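PDB 1R0K: 1-deoxy-D-xylulose 5-phosphate reductoisomerase from Zymomonas mobilis, which catalyses the NADPH-dependent rearrangement and reduction of 1-deoxy-D-xylulose 5-phosphate to 2-C-methyl-D-erythritol 4-phosphate, a step of isoprenoid biosynthesis that needs a divalent metal ion. Local coordinates for residues D166-I171 / S248-L253; Y357-P362 / F369-E374. All blocks are in the same frame, centred on the assembly; numbering follows the deposited sequence.

Contact 1 comes first along the chain and is complete before contact 2 begins. It joins two antiparallel neighbours, strands 168-175 and 246-252, in the mixed four-stranded sheet, at a place where the second subunit of the homodimer also packs. Contact 2 lies in the helical C-terminal region, where the loop 357-362, following helix 345-356, folds against the final helix 365-385; neither of its segments is touched by the other subunit. The two centres are about 33 Å apart and the nearest atoms about 22 Å, with no strand or helix in common. One contact thus belongs to the sheet at the dimer interface, the other to the surface of the helical C-terminal region of the same chain.

Contact 1 (D166-I171 / S248-L253)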
# COMPACT_ATOMS: atom_id res chain seq x y z
N ASP B 166 -10.73 -11.29 7.39
CA ASP B 166 -10.23 -12.61 7.02
C ASP B 166 -9.27 -12.61 5.82
O ASP B 166 -8.60 -13.61 5.57
CB ASP B 166 -11.39 -13.57 6.72
CG ASP B 166 -12.26 -13.81 7.93
OD1 ASP B 166 -11.78 -13.65 9.07
OD2 ASP B 166 -13.44 -14.19 7.74
N TYR B 167 -9.21 -11.51 5.09
CA TYR B 167 -8.31 -11.43 3.94
C TYR B 167 -6.86 -11.22 4.36
O TYR B 167 -5.94 -11.33 3.55
CB TYR B 167 -8.71 -10.29 3.00
CG TYR B 167 -10.05 -10.46 2.32
CD1 TYR B 167 -10.71 -11.69 2.32
CD2 TYR B 167 -10.64 -9.39 1.64
CE1 TYR B 167 -11.93 -11.85 1.66
CE2 TYR B 167 -11.85 -9.54 0.97
CZ TYR B 167 -12.49 -10.77 0.99
OH TYR B 167 -13.69 -10.91 0.32
N VAL B 168 -6.66 -10.91 5.64
CA VAL B 168 -5.32 -10.67 6.15
C VAL B 168 -4.56 -11.96 6.49
O VAL B 168 -5.07 -12.81 7.21
CB VAL B 168 -5.35 -9.79 7.43
CG1 VAL B 168 -3.93 -9.68 8.02
CG2 VAL B 168 -5.89 -8.41 7.11
N ARG B 169 -3.35 -12.08 5.95
CA ARG B 169 -2.50 -13.23 6.25
C ARG B 169 -1.59 -12.81 7.40
O ARG B 169 -1.36 -13.56 8.34
CB ARG B 169 -1.65 -13.63 5.05
CG ARG B 169 -0.58 -14.66 5.39
CD ARG B 169 0.03 -15.24 4.14
NE ARG B 169 -0.95 -16.06 3.42
CZ ARG B 169 -1.05 -16.10 2.10
NH1 ARG B 169 -0.24 -15.37 1.34
NH2 ARG B 169 -1.96 -16.89 1.53
N ARG B 170 -1.07 -11.59 7.32
CA ARG B 170 -0.20 -11.07 8.37
C ARG B 170 -0.11 -9.55 8.34
O ARG B 170 -0.29 -8.93 7.30
CB ARG B 170 1.21 -11.66 8.26
CG ARG B 170 1.94 -11.32 6.97
CD ARG B 170 3.46 -11.59 7.05
NE ARG B 170 4.05 -11.51 5.72
CZ ARG B 170 5.35 -11.45 5.44
NH1 ARG B 170 6.26 -11.44 6.41
NH2 ARG B 170 5.74 -11.40 4.18
N ILE B 171 0.12 -8.96 9.51
CA ILE B 171 0.29 -7.52 9.64
C ILE B 171 1.73 -7.36 10.12
O ILE B 171 2.14 -7.95 11.13
CB ILE B 171 -0.67 -6.90 10.68
CG1 ILE B 171 -2.09 -6.86 10.11
CG2 ILE B 171 -0.19 -5.50 11.06
CD1 ILE B 171 -3.11 -6.19 11.02
N SER B 248 4.62 0.51 7.92
CA SER B 248 3.98 -0.77 8.26
C SER B 248 3.31 -1.40 7.05
O SER B 248 3.10 -0.75 6.03
CB SER B 248 2.98 -0.64 9.42
OG SER B 248 3.68 -0.71 10.66
N MET B 249 2.97 -2.69 7.15
CA MET B 249 2.39 -3.37 6.00
C MET B 249 1.34 -4.41 6.36
O MET B 249 1.24 -4.86 7.51
CB MET B 249 3.50 -4.05 5.21
CG MET B 249 4.73 -3.18 4.98
SD MET B 249 6.04 -4.04 4.07
CE MET B 249 7.12 -4.54 5.40
N VAL B 250 0.56 -4.80 5.35
CA VAL B 250 -0.47 -5.81 5.51
C VAL B 250 -0.42 -6.77 4.32
O VAL B 250 -0.50 -6.33 3.17
CB VAL B 250 -1.89 -5.20 5.55
CG1 VAL B 250 -2.93 -6.30 5.66
CG2 VAL B 250 -2.03 -4.23 6.72
N GLU B 251 -0.26 -8.06 4.59
CA GLU B 251 -0.23 -9.02 3.49
C GLU B 251 -1.59 -9.69 3.39
O GLU B 251 -2.20 -10.07 4.40
CB GLU B 251 0.83 -10.11 3.70
CG GLU B 251 0.98 -11.00 2.46
CD GLU B 251 1.95 -12.15 2.66
OE1 GLU B 251 3.03 -11.93 3.24
OE2 GLU B 251 1.63 -13.28 2.23
N TYR B 252 -2.06 -9.84 2.15
CA TYR B 252 -3.35 -10.45 1.87
C TYR B 252 -3.16 -11.91 1.47
O TYR B 252 -2.05 -12.33 1.14
CB TYR B 252 -4.05 -9.68 0.75
CG TYR B 252 -4.50 -8.29 1.17
CD1 TYR B 252 -3.59 -7.32 1.58
CD2 TYR B 252 -5.86 -7.97 1.20
CE1 TYR B 252 -4.02 -6.06 2.02
CE2 TYR B 252 -6.30 -6.72 1.64
CZ TYR B 252 -5.38 -5.78 2.04
OH TYR B 252 -5.84 -4.56 2.48
N LEU B 253 -4.26 -12.66 1.51
CA LEU B 253 -4.29 -14.09 1.18
C LEU B 253 -3.74 -14.42 -0.20
O LEU B 253 -3.32 -15.56 -0.44
CB LEU B 253 -5.73 -14.63 1.26
CG LEU B 253 -6.53 -14.43 2.55
CD1 LEU B 253 -7.87 -15.16 2.43
CD2 LEU B 253 -5.74 -14.95 3.74
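E251 reaches across to two successive arginines, R169 and R170. Its CB lies against R170 CG at 3.7 Å, and with CG anti to the backbone N (chi1 -172°) the extended chain carries the carboxylate between the two guanidinium groups, CD lying near both R170 NE and R169 CD. OE1 forms a salt bridge with R170, which grips it side-on: NE comes from above the carboxylate plane at 2.7 Å, while NH2 meets OE1 nearly along its C-O axis at 2.9 Å. OE2 forms a second salt bridge, with R169 NH1 at 2.9 Å, and lies in that guanidinium plane, with R169 CD close by. Both guanidinium planes stand steeply to the carboxylate, by 82° for R169 and 80° for R170. The second subunit adds S286 OG to E251 OE2, E281 to R169 and the L287 carbonyl to R170, whose NH1 also pairs with E237 of the same chain. Beyond this salt-bridge network L253 N bonds to Y167 O at 3.0 Å, and V168 CG2 packs against CG1 of V250, which with I171 lies on the sheet face opposite E251. In the backbone, E251 O accepts R169 N at 2.8 Å and, weakly, R170 N. Two residues thus face one, a classic beta bulge between antiparallel strands at the dimer interface.

Contact 2 (Y357-P362 / F369-E374); sequences YTPATP and FAIDNE
Y357 lays the outer end of its ring across the CB-CG segment of E374, with CZ 3.4 Å from E374 CG and OH 3.3 Å from E374 CB. The phenol and the glutamate chain cross at about a right angle, and a bend at chi2 of E374 (56°) turns its carboxylate away from the ring. Beside this overlap, Y357 CE2 touches I371 CG2 at 4.1 Å. P359 covers one face of the phenol, its CD 3.4 Å above the ring centre, and puts CG against both CG1 and CG2 of I371. The loop 357-362, which follows helix 345-356, thereby wraps along one flank of helix 365-385, and its apolar groups gather around I371, one helical turn before E374. Replacing Y357 by alanine removes the ring, which would probably leave P359 CD with no face to rest on and open a gap beside E374 CB and CG. Further along the loop, P362 meets I371 at about a right angle, the proline CG tight against I371 CD1 at 3.3 Å. I371 CD1 also lies 3.8 Å from A360 O. V324, on helix 321-337, touches both Y357 and I371, while A320 touches P359 and I371.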
# COMPACT_ATOMS: atom_id res chain seq x y z
N TYR B 357 1.34 -9.21 40.30
CA TYR B 357 0.04 -8.55 40.36
C TYR B 357 -0.82 -8.92 39.17
O TYR B 357 -0.57 -8.49 38.04
CB TYR B 357 0.23 -7.03 40.43
CG TYR B 357 -1.06 -6.25 40.49
CD1 TYR B 357 -2.01 -6.50 41.48
CD2 TYR B 357 -1.33 -5.26 39.55
CE1 TYR B 357 -3.20 -5.77 41.53
CE2 TYR B 357 -2.52 -4.53 39.59
CZ TYR B 357 -3.45 -4.79 40.58
OH TYR B 357 -4.61 -4.06 40.63
N THR B 358 -1.86 -9.71 39.42
CA THR B 358 -2.75 -10.17 38.36
C THR B 358 -4.22 -9.93 38.69
O THR B 358 -4.96 -10.87 38.98
CB THR B 358 -2.53 -11.67 38.12
OG1 THR B 358 -2.65 -12.37 39.36
CG2 THR B 358 -1.14 -11.92 37.55
N PRO B 359 -4.66 -8.67 38.63
CA PRO B 359 -6.05 -8.31 38.93
C PRO B 359 -7.04 -8.81 37.87
O PRO B 359 -6.64 -9.31 36.82
CB PRO B 359 -6.00 -6.79 38.99
CG PRO B 359 -4.98 -6.47 37.93
CD PRO B 359 -3.90 -7.48 38.20
N ALA B 360 -8.33 -8.65 38.15
CA ALA B 360 -9.37 -9.09 37.22
C ALA B 360 -9.46 -8.14 36.03
O ALA B 360 -9.00 -7.00 36.09
CB ALA B 360 -10.71 -9.16 37.95
N THR B 361 -10.06 -8.62 34.94
CA THR B 361 -10.23 -7.81 33.75
C THR B 361 -11.03 -6.56 34.09
O THR B 361 -12.04 -6.63 34.79
CB THR B 361 -10.99 -8.58 32.65
OG1 THR B 361 -10.29 -9.79 32.34
CG2 THR B 361 -11.12 -7.74 31.39
N PRO B 362 -10.59 -5.39 33.60
CA PRO B 362 -11.30 -4.13 33.88
C PRO B 362 -12.70 -4.15 33.27
O PRO B 362 -12.87 -4.66 32.16
CB PRO B 362 -10.42 -3.08 33.22
CG PRO B 362 -9.07 -3.71 33.19
CD PRO B 362 -9.37 -5.13 32.82
N PHE B 369 -8.04 2.68 36.17
CA PHE B 369 -7.30 3.59 37.02
C PHE B 369 -6.80 2.87 38.27
O PHE B 369 -5.66 3.07 38.70
CB PHE B 369 -8.19 4.76 37.44
CG PHE B 369 -8.58 5.66 36.31
CD1 PHE B 369 -9.89 6.10 36.18
CD2 PHE B 369 -7.63 6.08 35.39
CE1 PHE B 369 -10.25 6.96 35.14
CE2 PHE B 369 -7.98 6.94 34.35
CZ PHE B 369 -9.29 7.37 34.23
N ALA B 370 -7.65 2.03 38.85
CA ALA B 370 -7.27 1.29 40.05
C ALA B 370 -6.12 0.34 39.74
O ALA B 370 -5.17 0.22 40.51
CB ALA B 370 -8.47 0.52 40.59
N ILE B 371 -6.21 -0.34 38.60
CA ILE B 371 -5.17 -1.28 38.19
C ILE B 371 -3.87 -0.53 37.94
O ILE B 371 -2.81 -0.97 38.35
CB ILE B 371 -5.58 -2.01 36.91
CG1 ILE B 371 -6.78 -2.92 37.21
CG2 ILE B 371 -4.41 -2.81 36.35
CD1 ILE B 371 -7.37 -3.57 35.99
N ASP B 372 -3.96 0.62 37.27
CA ASP B 372 -2.78 1.41 36.98
C ASP B 372 -2.12 1.83 38.29
O ASP B 372 -0.91 1.70 38.46
CB ASP B 372 -3.15 2.67 36.18
CG ASP B 372 -1.93 3.43 35.70
OD1 ASP B 372 -1.36 3.05 34.66
OD2 ASP B 372 -1.54 4.42 36.35
N ASN B 373 -2.94 2.33 39.21
CA ASN B 373 -2.46 2.78 40.52
C ASN B 373 -1.76 1.67 41.29
O ASN B 373 -0.65 1.85 41.77
CB ASN B 373 -3.64 3.30 41.35
CG ASN B 373 -3.26 3.54 42.81
OD1 ASN B 373 -2.43 4.39 43.11
ND2 ASN B 373 -3.87 2.77 43.71
N GLU B 374 -2.43 0.53 41.40
CA GLU B 374 -1.89 -0.61 42.13
C GLU B 374 -0.62 -1.15 41.47
O GLU B 374 0.36 -1.44 42.15
CB GLU B 374 -2.94 -1.71 42.24
CG GLU B 374 -2.62 -2.80 43.25
CD GLU B 374 -2.38 -2.26 44.65
OE1 GLU B 374 -3.04 -1.28 45.05
OE2 GLU B 374 -1.52 -2.83 45.37